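Local coordinates for protein citrate synthase (Pyrobaculum aerophilum, PDB 2IBP) that probably catalyses the condensation of oxaloacetate with acetyl-CoA, with hydrolysis, to give citrate and CoA in the tricarboxylic acid cycle, at residues G44-R49 and A212-P217. Numbering follows the deposited sequence.
Sequences GILWYR and ADHEVP
The Tyr-48 ring presents an edge to the backbone of Asp-213. The carbonyl O of Asp-213 lies near the ring plane, 3.3 Å from Tyr-48 CE1. On the other side of the hydroxyl, Tyr-48 CE2 meets the methyl CB of Ala-212 at 4.0 Å, obliquely to the ring. The second flat group is the imidazole of His-214. Leu-46 CD2 sits at its edge, in the ring plane, 3.9 Å from His-214 CD2. Leu-46 CD1 approaches the same His-214 CD2 at 3.8 Å, but obliquely. Both leucine methyls therefore bear on one ring carbon. With CG anti to the backbone N (chi1 171°), Leu-46 brings both methyls of its fork up to the imidazole.

Tyr-48 OH accepts a weak hydrogen bond from Asp-213 N, 3.4 Å long but fairly straight (164° at the hydrogen). The same hydroxyl is hydrogen-bonded to Ile-209 O, near the end of helix 198-210. The hydroxyl thus bridges the end of helix 198-210 and the loop that follows, the loop side only weakly.

Segment 44-49 contains the central strand of a small antiparallel sheet, between strands 37-40 and 51-52. Gly-44 and Ile-45 form a G1 beta bulge opposite Asp-40. Segment 212-217 is the loop from helix 198-210 to helix 218-227 of the largely helical citrate synthase fold.

The side chain of His-214 lies about 4 Å from that of His-289, a predicted active-site residue, and His-214 NE2 is hydrogen-bonded to Tyr-292 OH. Asp-213 OD2 is gripped by two hydrogen bonds, to Ser-37 OG and His-378 NE2.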
# COMPACT_ATOMS: atom_id res chain seq x y z
N GLY A 44 -6.19 3.76 30.08
CA GLY A 44 -5.00 4.41 29.54
C GLY A 44 -3.76 3.56 29.70
O GLY A 44 -2.74 4.03 30.19
N ILE A 45 -3.87 2.30 29.27
CA ILE A 45 -2.77 1.36 29.37
C ILE A 45 -2.45 0.82 27.98
O ILE A 45 -3.35 0.53 27.18
CB ILE A 45 -3.15 0.16 30.27
CG1 ILE A 45 -3.60 0.63 31.65
CG2 ILE A 45 -1.97 -0.79 30.41
CD1 ILE A 45 -4.20 -0.48 32.50
N LEU A 46 -1.16 0.69 27.70
CA LEU A 46 -0.68 0.15 26.45
C LEU A 46 0.29 -0.97 26.79
O LEU A 46 1.14 -0.79 27.66
CB LEU A 46 0.07 1.23 25.67
CG LEU A 46 0.83 0.79 24.41
CD1 LEU A 46 -0.10 0.14 23.35
CD2 LEU A 46 1.57 1.97 23.83
N TRP A 47 0.12 -2.12 26.14
CA TRP A 47 1.06 -3.24 26.30
C TRP A 47 1.69 -3.61 24.97
O TRP A 47 1.02 -3.59 23.94
CB TRP A 47 0.36 -4.51 26.78
CG TRP A 47 -0.26 -4.49 28.14
CD1 TRP A 47 0.28 -4.96 29.30
CD2 TRP A 47 -1.59 -4.09 28.46
NE1 TRP A 47 -0.61 -4.82 30.33
CE2 TRP A 47 -1.78 -4.31 29.83
CE3 TRP A 47 -2.64 -3.54 27.71
CZ2 TRP A 47 -2.99 -4.03 30.48
CZ3 TRP A 47 -3.85 -3.28 28.35
CH2 TRP A 47 -4.00 -3.51 29.73
N TYR A 48 2.96 -4.01 25.01
CA TYR A 48 3.62 -4.63 23.88
C TYR A 48 3.95 -6.06 24.30
O TYR A 48 4.71 -6.26 25.25
CB TYR A 48 4.94 -3.98 23.51
CG TYR A 48 4.89 -2.56 23.04
CD1 TYR A 48 3.77 -2.05 22.40
CD2 TYR A 48 6.04 -1.81 23.02
CE1 TYR A 48 3.77 -0.75 21.90
CE2 TYR A 48 6.06 -0.55 22.47
CZ TYR A 48 4.92 -0.03 21.91
OH TYR A 48 4.92 1.24 21.37
N ARG A 49 3.38 -7.04 23.62
CA ARG A 49 3.69 -8.44 23.91
C ARG A 49 3.53 -8.76 25.41
O ARG A 49 4.31 -9.53 25.98
CB ARG A 49 5.10 -8.78 23.44
CG ARG A 49 5.35 -8.61 21.95
CD ARG A 49 4.58 -9.58 21.12
NE ARG A 49 5.11 -9.66 19.76
CZ ARG A 49 4.67 -10.50 18.84
NH1 ARG A 49 3.64 -11.30 19.11
NH2 ARG A 49 5.24 -10.55 17.66
N ALA A 212 6.35 2.33 18.67
CA ALA A 212 6.68 1.09 17.97
C ALA A 212 5.49 0.31 17.42
O ALA A 212 5.59 -0.30 16.35
CB ALA A 212 7.54 0.21 18.84
N ASP A 213 4.39 0.29 18.17
CA ASP A 213 3.16 -0.33 17.67
C ASP A 213 1.96 0.26 18.36
O ASP A 213 2.07 0.75 19.50
CB ASP A 213 3.13 -1.85 17.82
CG ASP A 213 2.13 -2.49 16.88
OD1 ASP A 213 2.21 -2.21 15.67
OD2 ASP A 213 1.23 -3.24 17.34
N HIS A 214 0.82 0.28 17.68
CA HIS A 214 -0.37 0.82 18.29
C HIS A 214 -1.57 0.28 17.55
O HIS A 214 -2.15 0.97 16.72
CB HIS A 214 -0.30 2.35 18.30
CG HIS A 214 -0.98 2.98 19.47
ND1 HIS A 214 -2.11 3.76 19.35
CD2 HIS A 214 -0.73 2.90 20.80
CE1 HIS A 214 -2.49 4.18 20.55
NE2 HIS A 214 -1.66 3.68 21.44
N GLU A 215 -1.83 -1.00 17.79
CA GLU A 215 -2.92 -1.73 17.15
C GLU A 215 -2.86 -1.65 15.62
O GLU A 215 -1.79 -1.89 15.07
CB GLU A 215 -4.27 -1.38 17.78
CG GLU A 215 -4.27 -1.86 19.25
CD GLU A 215 -5.58 -1.67 19.99
OE1 GLU A 215 -6.44 -0.87 19.56
OE2 GLU A 215 -5.71 -2.30 21.05
N VAL A 216 -3.98 -1.42 14.94
CA VAL A 216 -3.99 -1.54 13.48
C VAL A 216 -4.54 -0.32 12.73
O VAL A 216 -5.66 -0.36 12.19
CB VAL A 216 -4.75 -2.81 13.01
CG1 VAL A 216 -4.45 -3.07 11.53
CG2 VAL A 216 -4.35 -4.01 13.83
N PRO A 217 -3.75 0.76 12.70
CA PRO A 217 -4.13 1.93 11.92
C PRO A 217 -3.96 1.66 10.43
O PRO A 217 -3.47 0.59 10.03
CB PRO A 217 -3.15 3.01 12.40
CG PRO A 217 -1.98 2.27 12.90
CD PRO A 217 -2.46 0.94 13.39